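Local coordinates for sucrose 6(F)-phosphate phosphorylase (Thermoanaerobacterium thermosaccharolyticum DSM 571, PDB 6S9V), which is a phosphorylase of the alpha-amylase family, built on a closed barrel of eight parallel strands with a separate antiparallel sheet, at residues 19-24 against 389-394; 23-28 against 50-55; 307-312 against 415-420. All blocks are in the same frame, centred on the assembly; numbering follows the deposited sequence.

Contact 1 (19-24 against 389-394)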
loop_
_atom_site.group_PDB
_atom_site.type_symbol
_atom_site.label_atom_id
_atom_site.label_comp_id
_atom_site.label_asym_id
_atom_site.label_seq_id
_atom_site.Cartn_x
_atom_site.Cartn_y
_atom_site.Cartn_z
ATOM N N ASN A 19 -4.560 16.711 -5.132
ATOM C CA ASN A 19 -4.173 16.717 -3.720
ATOM C C ASN A 19 -5.394 16.572 -2.814
ATOM O O ASN A 19 -5.685 17.427 -1.970
ATOM C CB ASN A 19 -3.397 17.991 -3.392
ATOM C CG ASN A 19 -2.843 17.981 -1.977
ATOM O OD1 ASN A 19 -2.588 16.916 -1.410
ATOM N ND2 ASN A 19 -2.676 19.160 -1.395
ATOM N N LYS A 20 -6.094 15.457 -2.966
ATOM C CA LYS A 20 -7.285 15.180 -2.174
ATOM C C LYS A 20 -7.160 13.810 -1.530
ATOM O O LYS A 20 -6.427 12.940 -2.003
ATOM C CB LYS A 20 -8.560 15.272 -3.017
ATOM C CG LYS A 20 -8.790 16.672 -3.581
ATOM C CD LYS A 20 -10.242 16.939 -3.912
ATOM C CE LYS A 20 -10.414 18.323 -4.539
ATOM N NZ LYS A 20 -9.614 19.375 -3.838
ATOM N N VAL A 21 -7.883 13.634 -0.423
ATOM C CA VAL A 21 -7.839 12.373 0.292
ATOM C C VAL A 21 -8.372 11.251 -0.594
ATOM O O VAL A 21 -9.367 11.412 -1.317
ATOM C CB VAL A 21 -8.637 12.495 1.603
ATOM C CG1 VAL A 21 -8.658 11.178 2.334
ATOM C CG2 VAL A 21 -8.057 13.597 2.485
ATOM N N GLN A 22 -7.720 10.096 -0.524
ATOM C CA GLN A 22 -8.126 8.923 -1.287
ATOM C C GLN A 22 -8.541 7.789 -0.356
ATOM O O GLN A 22 -8.062 7.685 0.771
ATOM C CB GLN A 22 -6.990 8.435 -2.174
ATOM C CG GLN A 22 -6.472 9.500 -3.136
ATOM C CD GLN A 22 -5.378 8.982 -4.030
ATOM O OE1 GLN A 22 -4.664 8.046 -3.677
ATOM N NE2 GLN A 22 -5.230 9.594 -5.198
ATOM N N LEU A 23 -9.414 6.932 -0.856
ATOM C CA LEU A 23 -9.877 5.750 -0.136
ATOM C C LEU A 23 -9.106 4.521 -0.614
ATOM O O LEU A 23 -8.832 4.378 -1.815
ATOM C CB LEU A 23 -11.380 5.546 -0.374
ATOM C CG LEU A 23 -12.009 4.236 0.131
ATOM C CD1 LEU A 23 -12.102 4.244 1.641
ATOM C CD2 LEU A 23 -13.382 4.009 -0.491
ATOM N N ILE A 24 -8.745 3.641 0.322
ATOM C CA ILE A 24 -8.254 2.304 0.006
ATOM C C ILE A 24 -9.318 1.307 0.439
ATOM O O ILE A 24 -9.702 1.292 1.609
ATOM C CB ILE A 24 -6.931 1.969 0.718
ATOM C CG1 ILE A 24 -5.850 3.014 0.447
ATOM C CG2 ILE A 24 -6.449 0.585 0.297
ATOM C CD1 ILE A 24 -4.728 2.970 1.474
ATOM N N PRO A 389 -2.761 12.032 0.797
ATOM C CA PRO A 389 -3.251 11.227 1.927
ATOM C C PRO A 389 -4.252 10.162 1.495
ATOM O O PRO A 389 -5.185 10.436 0.739
ATOM C CB PRO A 389 -3.908 12.264 2.847
ATOM C CG PRO A 389 -4.150 13.486 1.996
ATOM C CD PRO A 389 -3.490 13.305 0.651
ATOM N N GLN A 390 -4.054 8.945 2.007
ATOM C CA GLN A 390 -4.938 7.812 1.782
ATOM C C GLN A 390 -5.518 7.346 3.103
ATOM O O GLN A 390 -4.807 7.296 4.112
ATOM C CB GLN A 390 -4.194 6.647 1.130
ATOM C CG GLN A 390 -3.568 6.998 -0.197
ATOM C CD GLN A 390 -3.108 5.781 -0.949
ATOM O OE1 GLN A 390 -2.499 4.884 -0.375
ATOM N NE2 GLN A 390 -3.398 5.739 -2.244
ATOM N N VAL A 391 -6.805 7.006 3.087
ATOM C CA VAL A 391 -7.510 6.488 4.257
ATOM C C VAL A 391 -8.017 5.091 3.920
ATOM O O VAL A 391 -8.777 4.910 2.957
ATOM C CB VAL A 391 -8.673 7.399 4.684
ATOM C CG1 VAL A 391 -9.480 6.758 5.822
ATOM C CG2 VAL A 391 -8.147 8.763 5.120
ATOM N N TYR A 392 -7.582 4.107 4.698
ATOM C CA TYR A 392 -8.058 2.737 4.528
ATOM C C TYR A 392 -9.482 2.607 5.058
ATOM O O TYR A 392 -9.851 3.242 6.049
ATOM C CB TYR A 392 -7.093 1.800 5.248
ATOM C CG TYR A 392 -7.329 0.319 5.111
ATOM C CD1 TYR A 392 -7.221 -0.318 3.886
ATOM C CD2 TYR A 392 -7.614 -0.451 6.230
ATOM C CE1 TYR A 392 -7.402 -1.683 3.775
ATOM C CE2 TYR A 392 -7.799 -1.815 6.128
ATOM C CZ TYR A 392 -7.687 -2.422 4.906
ATOM O OH TYR A 392 -7.871 -3.772 4.807
ATOM N N TYR A 393 -10.289 1.767 4.392
ATOM C CA TYR A 393 -11.726 1.745 4.665
ATOM C C TYR A 393 -12.025 1.351 6.108
ATOM O O TYR A 393 -12.983 1.855 6.705
ATOM C CB TYR A 393 -12.445 0.803 3.693
ATOM C CG TYR A 393 -12.224 -0.676 3.950
ATOM C CD1 TYR A 393 -11.052 -1.293 3.543
ATOM C CD2 TYR A 393 -13.185 -1.450 4.599
ATOM C CE1 TYR A 393 -10.835 -2.637 3.767
ATOM C CE2 TYR A 393 -12.971 -2.795 4.836
ATOM C CZ TYR A 393 -11.794 -3.382 4.414
ATOM O OH TYR A 393 -11.561 -4.718 4.628
ATOM N N VAL A 394 -11.230 0.454 6.691
ATOM C CA VAL A 394 -11.476 0.080 8.084
ATOM C C VAL A 394 -11.275 1.284 8.994
ATOM O O VAL A 394 -12.084 1.544 9.894
ATOM C CB VAL A 394 -10.576 -1.101 8.500
ATOM C CG1 VAL A 394 -10.736 -1.400 10.014
ATOM C CG2 VAL A 394 -10.903 -2.329 7.672
#

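Contact 2 (23-28 against 50-55). With SO4 (sulfate ion), chain E.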
loop_
_atom_site.group_PDB
_atom_site.type_symbol
_atom_site.label_atom_id
_atom_site.label_comp_id
_atom_site.label_asym_id
_atom_site.label_seq_id
_atom_site.Cartn_x
_atom_site.Cartn_y
_atom_site.Cartn_z
ATOM N N LEU A 23 -9.414 6.932 -0.856
ATOM C CA LEU A 23 -9.877 5.750 -0.136
ATOM C C LEU A 23 -9.106 4.521 -0.614
ATOM O O LEU A 23 -8.832 4.378 -1.815
ATOM C CB LEU A 23 -11.380 5.546 -0.374
ATOM C CG LEU A 23 -12.009 4.236 0.131
ATOM C CD1 LEU A 23 -12.102 4.244 1.641
ATOM C CD2 LEU A 23 -13.382 4.009 -0.491
ATOM N N ILE A 24 -8.745 3.641 0.322
ATOM C CA ILE A 24 -8.254 2.304 0.006
ATOM C C ILE A 24 -9.318 1.307 0.439
ATOM O O ILE A 24 -9.702 1.292 1.609
ATOM C CB ILE A 24 -6.931 1.969 0.718
ATOM C CG1 ILE A 24 -5.850 3.014 0.447
ATOM C CG2 ILE A 24 -6.449 0.585 0.297
ATOM C CD1 ILE A 24 -4.728 2.970 1.474
ATOM N N THR A 25 -9.763 0.452 -0.482
ATOM C CA THR A 25 -10.787 -0.529 -0.140
ATOM C C THR A 25 -10.614 -1.778 -0.989
ATOM O O THR A 25 -10.114 -1.721 -2.119
ATOM C CB THR A 25 -12.202 0.033 -0.340
ATOM O OG1 THR A 25 -13.182 -0.911 0.129
ATOM C CG2 THR A 25 -12.460 0.319 -1.818
ATOM N N TYR A 26 -11.031 -2.908 -0.441
ATOM C CA TYR A 26 -11.210 -4.083 -1.263
ATOM C C TYR A 26 -12.450 -3.889 -2.125
ATOM O O TYR A 26 -13.335 -3.091 -1.794
ATOM C CB TYR A 26 -11.340 -5.342 -0.408
ATOM C CG TYR A 26 -10.030 -5.822 0.163
ATOM C CD1 TYR A 26 -9.130 -6.534 -0.623
ATOM C CD2 TYR A 26 -9.685 -5.566 1.487
ATOM C CE1 TYR A 26 -7.929 -6.984 -0.112
ATOM C CE2 TYR A 26 -8.478 -6.007 2.002
ATOM C CZ TYR A 26 -7.608 -6.713 1.198
ATOM O OH TYR A 26 -6.414 -7.171 1.699
ATOM N N PRO A 27 -12.512 -4.576 -3.266
ATOM C CA PRO A 27 -13.690 -4.439 -4.132
ATOM C C PRO A 27 -14.963 -4.925 -3.485
ATOM O O PRO A 27 -16.053 -4.516 -3.909
ATOM C CB PRO A 27 -13.330 -5.289 -5.361
ATOM C CG PRO A 27 -12.282 -6.233 -4.886
ATOM C CD PRO A 27 -11.508 -5.500 -3.824
ATOM N N ASP A 28 -14.865 -5.780 -2.465
ATOM C CA ASP A 28 -16.036 -6.378 -1.850
ATOM C C ASP A 28 -16.225 -5.994 -0.388
ATOM O O ASP A 28 -17.202 -6.437 0.226
ATOM C CB ASP A 28 -15.966 -7.908 -1.969
ATOM C CG ASP A 28 -14.670 -8.488 -1.408
ATOM O OD1 ASP A 28 -13.628 -7.798 -1.441
ATOM O OD2 ASP A 28 -14.693 -9.639 -0.927
ATOM N N GLY A 50 -11.137 12.043 -3.432
ATOM C CA GLY A 50 -10.803 12.426 -4.791
ATOM C C GLY A 50 -10.332 11.248 -5.617
ATOM O O GLY A 50 -10.219 11.345 -6.846
ATOM N N GLY A 51 -10.026 10.136 -4.948
ATOM C CA GLY A 51 -9.562 8.941 -5.628
ATOM C C GLY A 51 -9.821 7.714 -4.781
ATOM O O GLY A 51 -10.075 7.813 -3.579
ATOM N N VAL A 52 -9.739 6.548 -5.421
ATOM C CA VAL A 52 -9.984 5.266 -4.759
ATOM C C VAL A 52 -8.948 4.268 -5.262
ATOM O O VAL A 52 -8.832 4.049 -6.474
ATOM C CB VAL A 52 -11.399 4.722 -5.032
ATOM C CG1 VAL A 52 -11.603 3.375 -4.309
ATOM C CG2 VAL A 52 -12.470 5.729 -4.633
ATOM N N HIS A 53 -8.187 3.679 -4.335
ATOM C CA HIS A 53 -7.394 2.493 -4.618
ATOM C C HIS A 53 -8.292 1.286 -4.371
ATOM O O HIS A 53 -8.649 1.002 -3.224
ATOM C CB HIS A 53 -6.143 2.420 -3.753
ATOM C CG HIS A 53 -5.351 1.162 -3.939
ATOM N ND1 HIS A 53 -4.369 0.764 -3.060
ATOM C CD2 HIS A 53 -5.384 0.219 -4.913
ATOM C CE1 HIS A 53 -3.841 -0.373 -3.472
ATOM N NE2 HIS A 53 -4.443 -0.727 -4.594
ATOM N N ILE A 54 -8.690 0.620 -5.447
ATOM C CA ILE A 54 -9.424 -0.635 -5.377
ATOM C C ILE A 54 -8.397 -1.757 -5.338
ATOM O O ILE A 54 -7.681 -1.980 -6.316
ATOM C CB ILE A 54 -10.365 -0.811 -6.573
ATOM C CG1 ILE A 54 -11.336 0.354 -6.693
ATOM C CG2 ILE A 54 -11.141 -2.130 -6.441
ATOM C CD1 ILE A 54 -12.110 0.339 -8.006
ATOM N N LEU A 55 -8.324 -2.468 -4.216
ATOM C CA LEU A 55 -7.400 -3.586 -4.110
ATOM C C LEU A 55 -7.788 -4.643 -5.146
ATOM O O LEU A 55 -8.913 -4.641 -5.648
ATOM C CB LEU A 55 -7.394 -4.120 -2.680
ATOM C CG LEU A 55 -6.716 -3.088 -1.751
ATOM C CD1 LEU A 55 -7.174 -3.198 -0.305
ATOM C CD2 LEU A 55 -5.189 -3.238 -1.867
HETATM S S SO4 E . -2.400 -0.080 0.021
HETATM O O1 SO4 E . -1.187 0.334 0.723
HETATM O O2 SO4 E . -2.038 -1.037 -1.018
HETATM O O3 SO4 E . -3.035 1.090 -0.583
HETATM O O4 SO4 E . -3.340 -0.692 0.943
#

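Contact 3 (307-312 against 415-420). With SO4 (sulfate ion), chain E; SO4 (sulfate ion), chain H; SO4 (sulfate ion), chain I.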
loop_
_atom_site.group_PDB
_atom_site.type_symbol
_atom_site.label_atom_id
_atom_site.label_comp_id
_atom_site.label_asym_id
_atom_site.label_seq_id
_atom_site.Cartn_x
_atom_site.Cartn_y
_atom_site.Cartn_z
ATOM N N ASP A 307 -3.232 3.388 8.242
ATOM C CA ASP A 307 -3.510 1.996 7.940
ATOM C C ASP A 307 -3.581 1.769 6.428
ATOM O O ASP A 307 -3.781 2.693 5.635
ATOM C CB ASP A 307 -4.816 1.535 8.605
ATOM C CG ASP A 307 -5.987 2.486 8.373
ATOM O OD1 ASP A 307 -5.796 3.580 7.797
ATOM O OD2 ASP A 307 -7.122 2.123 8.765
ATOM N N CYS A 308 -3.365 0.516 6.040
ATOM C CA CYS A 308 -3.581 0.035 4.679
ATOM C C CYS A 308 -4.012 -1.426 4.791
ATOM O O CYS A 308 -4.362 -1.900 5.875
ATOM C CB CYS A 308 -2.323 0.237 3.825
ATOM S SG CYS A 308 -0.907 -0.778 4.294
ATOM N N HIS A 309 -3.976 -2.158 3.679
ATOM C CA HIS A 309 -4.446 -3.544 3.714
ATOM C C HIS A 309 -3.435 -4.496 4.339
ATOM O O HIS A 309 -3.811 -5.605 4.746
ATOM C CB HIS A 309 -4.788 -4.030 2.308
ATOM C CG HIS A 309 -3.592 -4.263 1.441
ATOM N ND1 HIS A 309 -2.849 -3.235 0.906
ATOM C CD2 HIS A 309 -3.019 -5.406 1.002
ATOM C CE1 HIS A 309 -1.867 -3.733 0.181
ATOM N NE2 HIS A 309 -1.946 -5.050 0.226
ATOM N N ASP A 310 -2.177 -4.082 4.456
ATOM C CA ASP A 310 -1.155 -4.836 5.159
ATOM C C ASP A 310 -1.045 -4.299 6.586
ATOM O O ASP A 310 -1.917 -3.559 7.060
ATOM C CB ASP A 310 0.168 -4.757 4.390
ATOM C CG ASP A 310 0.123 -5.506 3.068
ATOM O OD1 ASP A 310 -0.631 -6.488 2.962
ATOM O OD2 ASP A 310 0.843 -5.103 2.126
ATOM N N GLY A 311 0.011 -4.697 7.304
ATOM C CA GLY A 311 0.234 -4.230 8.658
ATOM C C GLY A 311 1.081 -2.971 8.729
ATOM O O GLY A 311 1.607 -2.468 7.735
ATOM N N ILE A 312 1.213 -2.456 9.952
ATOM C CA ILE A 312 2.001 -1.252 10.220
ATOM C C ILE A 312 3.484 -1.599 10.119
ATOM O O ILE A 312 3.961 -2.455 10.870
ATOM C CB ILE A 312 1.654 -0.667 11.602
ATOM C CG1 ILE A 312 0.159 -0.320 11.673
ATOM C CG2 ILE A 312 2.510 0.550 11.884
ATOM C CD1 ILE A 312 -0.380 -0.208 13.098
ATOM N N ILE A 415 -7.190 -9.512 10.595
ATOM C CA ILE A 415 -7.618 -8.669 11.710
ATOM C C ILE A 415 -8.035 -7.295 11.220
ATOM O O ILE A 415 -8.873 -6.627 11.838
ATOM C CB ILE A 415 -6.481 -8.571 12.748
ATOM C CG1 ILE A 415 -7.010 -8.092 14.099
ATOM C CG2 ILE A 415 -5.383 -7.619 12.255
ATOM C CD1 ILE A 415 -5.999 -8.248 15.217
ATOM N N ASN A 416 -7.460 -6.857 10.102
ATOM C CA ASN A 416 -7.622 -5.515 9.559
ATOM C C ASN A 416 -8.274 -5.554 8.177
ATOM O O ASN A 416 -8.085 -4.641 7.372
ATOM C CB ASN A 416 -6.250 -4.834 9.505
ATOM C CG ASN A 416 -6.315 -3.373 9.112
ATOM O OD1 ASN A 416 -7.153 -2.615 9.598
ATOM N ND2 ASN A 416 -5.416 -2.968 8.220
ATOM N N ARG A 417 -9.056 -6.599 7.885
ATOM C CA ARG A 417 -9.685 -6.761 6.574
ATOM C C ARG A 417 -11.159 -7.164 6.671
ATOM O O ARG A 417 -11.683 -7.851 5.786
ATOM C CB ARG A 417 -8.911 -7.774 5.731
ATOM C CG ARG A 417 -7.442 -7.405 5.515
ATOM C CD ARG A 417 -6.685 -8.481 4.773
ATOM N NE ARG A 417 -5.334 -8.042 4.434
ATOM C CZ ARG A 417 -4.416 -8.818 3.877
ATOM N NH1 ARG A 417 -4.686 -10.091 3.609
ATOM N NH2 ARG A 417 -3.224 -8.324 3.600
ATOM N N HIS A 418 -11.848 -6.708 7.717
ATOM C CA HIS A 418 -13.273 -6.967 7.882
ATOM C C HIS A 418 -14.056 -6.570 6.635
ATOM O O HIS A 418 -13.762 -5.559 5.998
ATOM C CB HIS A 418 -13.788 -6.179 9.095
ATOM C CG HIS A 418 -15.255 -6.340 9.353
ATOM N ND1 HIS A 418 -15.811 -7.532 9.772
ATOM C CD2 HIS A 418 -16.279 -5.460 9.257
ATOM C CE1 HIS A 418 -17.115 -7.376 9.920
ATOM N NE2 HIS A 418 -17.423 -6.125 9.625
ATOM N N ASN A 419 -15.052 -7.378 6.284
ATOM C CA ASN A 419 -15.986 -7.047 5.210
ATOM C C ASN A 419 -17.256 -6.451 5.813
ATOM O O ASN A 419 -17.924 -7.101 6.621
ATOM C CB ASN A 419 -16.318 -8.284 4.374
ATOM C CG ASN A 419 -15.174 -8.691 3.449
ATOM O OD1 ASN A 419 -14.358 -7.862 3.042
ATOM N ND2 ASN A 419 -15.109 -9.976 3.126
ATOM N N TYR A 420 -17.584 -5.219 5.416
ATOM C CA TYR A 420 -18.761 -4.515 5.909
ATOM C C TYR A 420 -19.953 -4.732 4.987
ATOM O O TYR A 420 -19.851 -4.518 3.780
ATOM C CB TYR A 420 -18.504 -3.011 6.006
ATOM C CG TYR A 420 -17.548 -2.590 7.087
ATOM C CD1 TYR A 420 -16.177 -2.564 6.858
ATOM C CD2 TYR A 420 -18.013 -2.215 8.346
ATOM C CE1 TYR A 420 -15.297 -2.175 7.844
ATOM C CE2 TYR A 420 -17.135 -1.825 9.341
ATOM C CZ TYR A 420 -15.779 -1.812 9.087
ATOM O OH TYR A 420 -14.904 -1.424 10.076
HETATM S S SO4 E . -2.400 -0.080 0.021
HETATM O O1 SO4 E . -1.187 0.334 0.723
HETATM O O2 SO4 E . -2.038 -1.037 -1.018
HETATM O O3 SO4 E . -3.035 1.090 -0.583
HETATM O O4 SO4 E . -3.340 -0.692 0.943
HETATM S S SO4 H . -15.455 -11.013 7.970
HETATM O O1 SO4 H . -14.666 -12.146 7.493
HETATM O O2 SO4 H . -15.252 -10.842 9.405
HETATM O O3 SO4 H . -16.868 -11.267 7.705
HETATM O O4 SO4 H . -15.048 -9.800 7.272
HETATM S S SO4 I . -1.689 -11.851 2.776
HETATM O O1 SO4 I . -0.611 -12.633 2.182
HETATM O O2 SO4 I . -1.251 -10.466 2.920
HETATM O O3 SO4 I . -2.028 -12.406 4.083
HETATM O O4 SO4 I . -2.874 -11.897 1.922
HETATM O O HOH W 1 -7.423 0.145 10.379
#

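Contact 1 (19-24 against 389-394)
Val391 N donates the shortest polar bond between residues 19-24 and 389-394, 2.7 Å to Gln22 O, and the same oxygen also receives a weaker CA-H contact from Gln390. Gln22 N to Pro389 O and Ile24 N to Val391 O, each 2.9 Å, continue a parallel ladder that pairs Gln22 with Gln390, Leu23 with Val391 and Ile24 with Tyr392. On the face carrying Gln22, Gln390, Ile24 and Tyr392, which looks into the barrel, the two glutamines bond to each other. Gln390 NE2 lies 3.0 Å from Gln22 OE1, almost straight at 172° and within the plane of the donating amide, although the two amides are turned 40° apart. In both glutamines CG points opposite the carbonyl carbon (chi1 near -58°) and the extended chain beyond it carries the amides inward together. Gln390 OE1 is buried and has no polar partner in the model; Ile24 CD1 packs against it at 3.5 Å. The other branch of this isoleucine, CG2, touches Tyr392 CD1 at 3.8 Å, while its CB meets the tyrosine ring at the edge. On the opposite face Val21 straddles two partners: CG1 is 3.7 Å from Val391 CG2, and CG2 rests on the proline ring of Pro389. Helices 372-384 and 432-446 cover this side. Where strand 388-392 turns into helix 393-396, Tyr392 takes the N-cap position and Tyr393 N bonds Ile24 O at 2.9 Å, so the strand partner still holds the first helical N-H. The hydroxyls of Tyr392 and Tyr393 reach Asn416 O and His418 O. Strands 22-25 and 388-392 are the first and last of the sheet, and their pairing is the seam that closes a TIM barrel.

Contact 2 (23-28 against 50-55)
Leu55 CD1 sits squarely over the Tyr26 ring, 3.6 Å from its centroid and only 1° off the normal, a textbook CH-pi contact just past the paired strands. Leu55 CB comes equally close to Tyr26 CD1 at the rim, while Arg64 makes a cation-pi contact with the same tyrosine. In the backbone, Leu55 N makes a nearly straight 2.9 Å bond to Thr25 O. This is the last rung of a parallel ladder that begins at Leu23 N with Gly51 O and has its shortest step, 2.7 Å, from His53 N to Leu23 O. His53 points into the barrel beside Ile24; its ND1 donates to sulfate O3 at 2.8 Å, the ion lying at the ring edge, and its NE2 is bonded to Asp96. Ile24 CD1 flanks the same sulfate oxygen at 3.3 Å. Thr25 faces outward, and its OG1, anti to the backbone nitrogen (chi1 -174°), donates along a lone pair of Tyr26 O at 2.9 Å. Beyond it Pro27 CB packs on Ile54 CG2. The two strands and helix 34-44 between them form a beta-alpha-beta unit: Leu34, Leu37 and Leu41 of that helix cover the outward side chains, strand 388-392 borders strand 22-25, and strand 92-97 borders strand 51-54.

Contact 3 (307-312 against 415-420)
Arg417 grips the carbonyl of His309 side-on, with NE at 2.9 Å and NH2 at 3.0 Å from the one oxygen, His309 O. That oxygen lies in the guanidinium plane, although the NH2 donor stands well above the carbonyl plane. NH2 is shared further: it forms a salt bridge with Asp310 OD1 at 3.2 Å, the carboxylate turned 47° against the guanidinium, and it donates to O2 of a sulfate ion at 3.0 Å, while NH1 bonds O4 of that ion. All three nitrogens of the arginine therefore have acceptors. The His309 ring lies 22° from the guanidinium plane, with CD2 nearest to NH2. Its CG is tucked between the backbone nitrogen and the carbonyl carbon (chi1 72°), which brings ND1 round to the same oxygen that the backbone N-H of His309 addresses, O4 of another sulfate, 2.6 Å from His309 ND1. His309 NE2 and Asp310 OD1 both bond O8 of a bound 2-[bis-(2-hydroxy-ethyl)-amino]-2-hydroxymethyl-propane-1,3-diol. The amide of Asn416 bridges to the other loop: ND2 lies 2.8 Å from Cys308 O, and OD1 accepts from a water at 2.9 Å. The same water donates to Asp307 OD2 at 2.6 Å, and Asp307 OD1 is held by Arg379. Further along, Asn419 N donates to a third sulfate, which His418 ND1, also bonded to Asp402, reaches weakly. These loops lie beside the C-terminal ends of the barrel strands, 307-312 shortly after strand 302-304. The sulfate held by His309 and the buffer molecule beside Asp310 are consistent with a polar pocket there. A His-Asp pair after the seventh barrel strand is consistent with the active-site end of alpha-amylase family barrels.

How the contacts relate
From the N terminus, strand 22-25 serves two contacts. Contact 2 comes first, closing a short beta-alpha-beta loop around helix 34-44, and contact 1 then brings the last barrel strand back to the first, enclosing more than 360 residues. Contact 2 thus falls within the span of contact 1, and the two share Leu23 and Ile24. Contact 3 starts inside that span, at 307-312, but ends beyond it at 415-420, so it crosses contact 1, whereas contact 2 closes before it opens. The tyrosines of 389-394 join contact 1 to contact 3, Tyr26 touches His309 and Arg417, and one sulfate lies between contacts 2 and 3, tying barrel to pocket loops.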